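Local coordinates for F-actin-capping protein subunit alpha (Plasmodium berghei, PDB 7A0H) that probably caps the fast-growing barbed ends of actin filaments as a homodimer, blocking subunit exchange there without severing the filament, at residues A[130-135]-A[256-261]; A[269-272]-A[278-281]. All coordinates share one frame; numbering follows the deposited sequence.

Interaction 1 (A[130-135]-A[256-261])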
loop_
_atom_site.group_PDB
_atom_site.type_symbol
_atom_site.label_atom_id
_atom_site.label_comp_id
_atom_site.label_asym_id
_atom_site.label_seq_id
_atom_site.Cartn_x
_atom_site.Cartn_y
_atom_site.Cartn_z
ATOM N N ILE A 130 26.346 -21.343 1.837
ATOM C CA ILE A 130 26.733 -21.753 0.492
ATOM C C ILE A 130 25.972 -20.972 -0.581
ATOM O O ILE A 130 26.526 -20.663 -1.625
ATOM C CB ILE A 130 26.517 -23.264 0.334
ATOM C CG1 ILE A 130 27.512 -24.010 1.227
ATOM C CG2 ILE A 130 26.744 -23.707 -1.105
ATOM C CD1 ILE A 130 27.249 -25.548 1.324
ATOM N N TYR A 131 24.688 -20.699 -0.371
ATOM C CA TYR A 131 23.802 -20.266 -1.445
ATOM C C TYR A 131 23.319 -18.798 -1.431
ATOM O O TYR A 131 22.898 -18.315 -2.493
ATOM C CB TYR A 131 22.546 -21.145 -1.436
ATOM C CG TYR A 131 22.892 -22.505 -1.796
ATOM C CD1 TYR A 131 23.247 -22.809 -3.086
ATOM C CD2 TYR A 131 22.849 -23.512 -0.887
ATOM C CE1 TYR A 131 23.594 -24.074 -3.436
ATOM C CE2 TYR A 131 23.158 -24.724 -1.219
ATOM C CZ TYR A 131 23.541 -25.029 -2.500
ATOM O OH TYR A 131 23.868 -26.321 -2.838
ATOM N N TYR A 132 23.321 -18.105 -0.276
ATOM C CA TYR A 132 22.943 -16.680 -0.183
ATOM C C TYR A 132 24.117 -15.778 -0.576
ATOM O O TYR A 132 25.264 -15.991 -0.182
ATOM C CB TYR A 132 22.470 -16.324 1.273
ATOM C CG TYR A 132 21.059 -16.810 1.587
ATOM C CD1 TYR A 132 20.158 -16.066 2.363
ATOM C CD2 TYR A 132 20.613 -18.006 1.059
ATOM C CE1 TYR A 132 18.846 -16.497 2.560
ATOM C CE2 TYR A 132 19.341 -18.465 1.276
ATOM C CZ TYR A 132 18.436 -17.718 2.032
ATOM O OH TYR A 132 17.110 -18.206 2.173
ATOM N N LYS A 133 23.833 -14.814 -1.400
ATOM C CA LYS A 133 24.702 -13.674 -1.612
ATOM C C LYS A 133 25.482 -13.278 -0.364
ATOM O O LYS A 133 24.917 -13.123 0.736
ATOM C CB LYS A 133 23.858 -12.443 -2.041
ATOM C CG LYS A 133 23.144 -12.544 -3.397
ATOM C CD LYS A 133 22.219 -11.322 -3.701
ATOM C CE LYS A 133 21.342 -11.637 -4.885
ATOM N NZ LYS A 133 20.227 -10.648 -5.127
ATOM N N LYS A 134 26.760 -12.993 -0.567
ATOM C CA LYS A 134 27.617 -12.238 0.334
ATOM C C LYS A 134 27.890 -10.851 -0.287
ATOM O O LYS A 134 27.366 -10.515 -1.352
ATOM C CB LYS A 134 28.897 -13.057 0.611
ATOM C CG LYS A 134 28.659 -14.531 1.101
ATOM C CD LYS A 134 29.956 -15.292 1.278
ATOM C CE LYS A 134 29.718 -16.741 1.629
ATOM N NZ LYS A 134 28.896 -16.825 2.860
ATOM N N TRP A 135 28.767 -10.074 0.363
ATOM C CA TRP A 135 28.966 -8.660 0.031
ATOM C C TRP A 135 29.206 -8.453 -1.461
ATOM O O TRP A 135 28.495 -7.681 -2.105
ATOM C CB TRP A 135 30.133 -8.105 0.855
ATOM C CG TRP A 135 30.368 -6.601 0.690
ATOM C CD1 TRP A 135 29.843 -5.588 1.476
ATOM C CD2 TRP A 135 31.194 -5.935 -0.320
ATOM N NE1 TRP A 135 30.305 -4.359 1.020
ATOM C CE2 TRP A 135 31.114 -4.541 -0.073
ATOM C CE3 TRP A 135 32.004 -6.391 -1.387
ATOM C CZ2 TRP A 135 31.799 -3.608 -0.847
ATOM C CZ3 TRP A 135 32.684 -5.441 -2.173
ATOM C CH2 TRP A 135 32.571 -4.087 -1.902
ATOM N N GLU A 256 15.260 -26.396 -2.798
ATOM C CA GLU A 256 14.484 -26.449 -4.031
ATOM C C GLU A 256 13.315 -25.482 -4.005
ATOM O O GLU A 256 12.970 -24.868 -5.031
ATOM C CB GLU A 256 13.958 -27.879 -4.190
ATOM C CG GLU A 256 13.378 -28.197 -5.530
ATOM C CD GLU A 256 12.376 -29.364 -5.495
ATOM O OE1 GLU A 256 12.060 -29.872 -4.381
ATOM O OE2 GLU A 256 11.862 -29.720 -6.594
ATOM N N CYS A 257 12.595 -25.438 -2.895
ATOM C CA CYS A 257 11.477 -24.469 -2.813
ATOM C C CYS A 257 11.960 -23.020 -2.957
ATOM O O CYS A 257 11.317 -22.208 -3.647
ATOM C CB CYS A 257 10.740 -24.733 -1.519
ATOM S SG CYS A 257 9.876 -26.360 -1.547
ATOM N N GLU A 258 13.153 -22.699 -2.476
ATOM C CA GLU A 258 13.605 -21.314 -2.611
ATOM C C GLU A 258 14.002 -21.053 -4.043
ATOM O O GLU A 258 13.759 -19.969 -4.585
ATOM C CB GLU A 258 14.728 -21.037 -1.612
ATOM C CG GLU A 258 14.167 -21.033 -0.045
ATOM C CD GLU A 258 15.102 -20.367 0.944
ATOM O OE1 GLU A 258 16.267 -20.168 0.605
ATOM O OE2 GLU A 258 14.726 -20.091 2.070
ATOM N N ASN A 259 14.583 -22.066 -4.685
ATOM C CA ASN A 259 14.842 -21.993 -6.125
ATOM C C ASN A 259 13.544 -21.791 -6.903
ATOM O O ASN A 259 13.520 -21.084 -7.897
ATOM C CB ASN A 259 15.501 -23.328 -6.623
ATOM C CG ASN A 259 17.016 -23.348 -6.447
ATOM O OD1 ASN A 259 17.656 -22.303 -6.574
ATOM N ND2 ASN A 259 17.602 -24.557 -6.174
ATOM N N ASP A 260 12.462 -22.443 -6.483
ATOM C CA ASP A 260 11.192 -22.320 -7.211
ATOM C C ASP A 260 10.627 -20.896 -7.113
ATOM O O ASP A 260 10.038 -20.398 -8.084
ATOM C CB ASP A 260 10.240 -23.410 -6.679
ATOM C CG ASP A 260 8.858 -23.442 -7.393
ATOM O OD1 ASP A 260 8.762 -23.292 -8.651
ATOM O OD2 ASP A 260 7.843 -23.678 -6.660
ATOM N N VAL A 261 10.827 -20.202 -5.972
ATOM C CA VAL A 261 10.366 -18.804 -5.855
ATOM C C VAL A 261 11.226 -17.904 -6.738
ATOM O O VAL A 261 10.726 -17.020 -7.454
ATOM C CB VAL A 261 10.403 -18.334 -4.374
ATOM C CG1 VAL A 261 10.211 -16.797 -4.274
ATOM C CG2 VAL A 261 9.352 -19.049 -3.525
#
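Tyr132 and Glu258 reach each other with similar first torsions: in both, CG lies anti to the carbonyl carbon and beside the backbone N (chi1 -77° for Tyr132). Glu258 stays extended beyond CG, which carries its carboxylate well clear of its helix, and the two side chains cross at about a right angle, with ring and carboxylate planes 38° apart. The contact is the phenol hydroxyl against the acid. Tyr132 OH donates to Glu258 OE1 over a short 2.6 Å, meeting that oxygen on its syn side and 25° out of the carboxylate plane. Glu258 OE2 lies 3.0 Å from Tyr132 OH, so the hydroxyl sits in front of the carboxylate, though the bond is made to OE1. Glu258 OE1 lies at the ring edge, in its plane, 3.6 Å from Tyr132 CE2; neither ring face takes part in this pairing.

Both side chains are buried, and the carboxylate has further hydroxyl partners. Tyr127 OH is hydrogen-bonded to the same OE1, while Ser194 OG is bonded to OE2. These bonds fix the rotation of the acid group, and three hydroxyls round it would be expected to offset much of the cost of burying a charge.

Tyr132 is the first residue to leave helical geometry at the end of helix 112-131, so the bond ties that end to helix 243-266. Pro285 and Leu286 of the second subunit pack on Tyr132 and Glu258, respectively. Beneath lies the five-stranded antiparallel sheet, an arrangement characteristic of capping-protein subunits: Tyr132 rests on Ile177 and on Cys179, the disulfide partner of Cys158, in strand 170-183, and Glu258 touches Ile177 as well as Trp192 of strand 187-200.

Interaction 2 (A[269-272]-A[278-281])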
loop_
_atom_site.group_PDB
_atom_site.type_symbol
_atom_site.label_atom_id
_atom_site.label_comp_id
_atom_site.label_asym_id
_atom_site.label_seq_id
_atom_site.Cartn_x
_atom_site.Cartn_y
_atom_site.Cartn_z
ATOM N N ILE A 269 5.799 -10.724 -15.245
ATOM C CA ILE A 269 5.850 -9.618 -16.191
ATOM C C ILE A 269 4.757 -8.602 -15.916
ATOM O O ILE A 269 3.816 -8.835 -15.150
ATOM C CB ILE A 269 5.736 -10.153 -17.627
ATOM C CG1 ILE A 269 4.291 -10.570 -17.862
ATOM C CG2 ILE A 269 6.706 -11.370 -17.749
ATOM C CD1 ILE A 269 3.969 -10.943 -19.258
ATOM N N ALA A 270 4.933 -7.423 -16.503
ATOM C CA ALA A 270 3.914 -6.387 -16.403
ATOM C C ALA A 270 2.774 -6.702 -17.374
ATOM O O ALA A 270 3.017 -6.961 -18.560
ATOM C CB ALA A 270 4.538 -5.034 -16.694
ATOM N N ASN A 271 1.538 -6.700 -16.880
ATOM C CA ASN A 271 0.390 -6.914 -17.757
ATOM C C ASN A 271 0.241 -5.717 -18.699
ATOM O O ASN A 271 0.315 -4.566 -18.260
ATOM C CB ASN A 271 -0.881 -7.122 -16.923
ATOM C CG ASN A 271 -2.105 -7.526 -17.768
ATOM O OD1 ASN A 271 -2.075 -7.470 -18.984
ATOM N ND2 ASN A 271 -3.191 -7.907 -17.105
ATOM N N THR A 272 0.163 -5.972 -20.014
ATOM C CA THR A 272 -0.106 -4.912 -20.985
ATOM C C THR A 272 -1.517 -5.018 -21.571
ATOM O O THR A 272 -1.761 -4.533 -22.672
ATOM C CB THR A 272 0.920 -4.856 -22.117
ATOM O OG1 THR A 272 2.241 -4.821 -21.568
ATOM C CG2 THR A 272 0.721 -3.558 -22.933
ATOM N N LYS A 278 -8.442 -0.253 -14.575
ATOM C CA LYS A 278 -9.425 -1.064 -13.868
ATOM C C LYS A 278 -8.928 -2.470 -13.505
ATOM O O LYS A 278 -9.684 -3.210 -12.856
ATOM C CB LYS A 278 -10.728 -1.133 -14.679
ATOM C CG LYS A 278 -10.634 -1.782 -16.054
ATOM C CD LYS A 278 -11.725 -1.271 -17.048
ATOM C CE LYS A 278 -11.229 -0.075 -17.899
ATOM N NZ LYS A 278 -12.125 0.383 -19.044
ATOM N N ASN A 279 -7.722 -2.891 -13.953
ATOM C CA ASN A 279 -7.269 -4.279 -13.832
ATOM C C ASN A 279 -6.661 -4.573 -12.458
ATOM O O ASN A 279 -5.650 -3.981 -12.054
ATOM C CB ASN A 279 -6.257 -4.601 -14.950
ATOM C CG ASN A 279 -6.202 -6.119 -15.340
ATOM O OD1 ASN A 279 -6.143 -7.000 -14.488
ATOM N ND2 ASN A 279 -6.203 -6.401 -16.645
ATOM N N THR A 280 -7.243 -5.560 -11.776
ATOM C CA THR A 280 -6.714 -6.000 -10.499
ATOM C C THR A 280 -5.306 -6.567 -10.618
ATOM O O THR A 280 -4.568 -6.593 -9.628
ATOM C CB THR A 280 -7.602 -7.086 -9.893
ATOM O OG1 THR A 280 -7.599 -8.237 -10.758
ATOM C CG2 THR A 280 -9.027 -6.577 -9.713
ATOM N N ARG A 281 -4.946 -7.120 -11.776
ATOM C CA ARG A 281 -3.647 -7.779 -11.945
ATOM C C ARG A 281 -2.823 -6.949 -12.926
ATOM O O ARG A 281 -2.971 -7.080 -14.144
ATOM C CB ARG A 281 -3.811 -9.218 -12.445
ATOM C CG ARG A 281 -4.839 -9.965 -11.701
ATOM C CD ARG A 281 -5.182 -11.248 -12.363
ATOM N NE ARG A 281 -6.381 -11.750 -11.703
ATOM C CZ ARG A 281 -7.159 -12.717 -12.176
ATOM N NH1 ARG A 281 -6.866 -13.307 -13.328
ATOM N NH2 ARG A 281 -8.242 -13.081 -11.496
HETATM O O HOH W 1 -5.756 -9.258 -17.995
#
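A beta hairpin near the C-terminus, made of strands 268-270 and 283-285, is pinned at the base of its connecting loop by Asn271, which reaches across to an Asx turn formed by Asn279 and Arg281. Within that turn Asn279 OD1 accepts from Arg281 N at 3.0 Å, curling the chain just before it enters the second strand. Asn271 ND2 donates to Arg281 O over 3.1 Å, approaching almost in line with the carbonyl (C=O...N angle 170°), and the acceptor lies close to the plane of the asparagine amide. An extended first torsion, with CG of Asn271 opposite its own backbone N (chi1 -173°), carries the amide over to that oxygen.

Neighbouring backbone bonds between Asn271 and Lys282 continue the strand pairing past the strand ends. The Asn271 amide is held at both ends, OD1 accepting from Ser273 N while ND2 grips Arg281 O. Asn279 is held by Arg281 N at its OD1 and by Asp275 OD1 at its ND2, and is linked to Asn271 through water.

The two amide planes are 74° apart, and the nitrogens Asn271 ND2 and Asn279 ND2 come within 3.4 Å without bonding, since both are donors. A water bridges the two nitrogens, accepting from each: it lies 3.0 Å from Asn271 ND2 and 3.2 Å from Asn279 ND2.

In the fold
Interaction 1 is buried and joins distant parts of the chain, the end of helix 112-131 and the long helix 243-266, whereas interaction 2 is a local closure at the surface. Their centres are 28 Å apart and their nearest atoms about 11 Å, so they do not touch. The chain connects them directly: helix 243-266 runs on into strand 268-270, the first arm of the hairpin. Both also meet the second subunit. Ile284, Pro285 and Leu286 of that copy pack at interaction 1; in this chain Ile284 and Pro285 belong to the second arm of the hairpin that interaction 2 closes, and Leu286 follows it, so one copy's C-terminal region covers the other's helix contact.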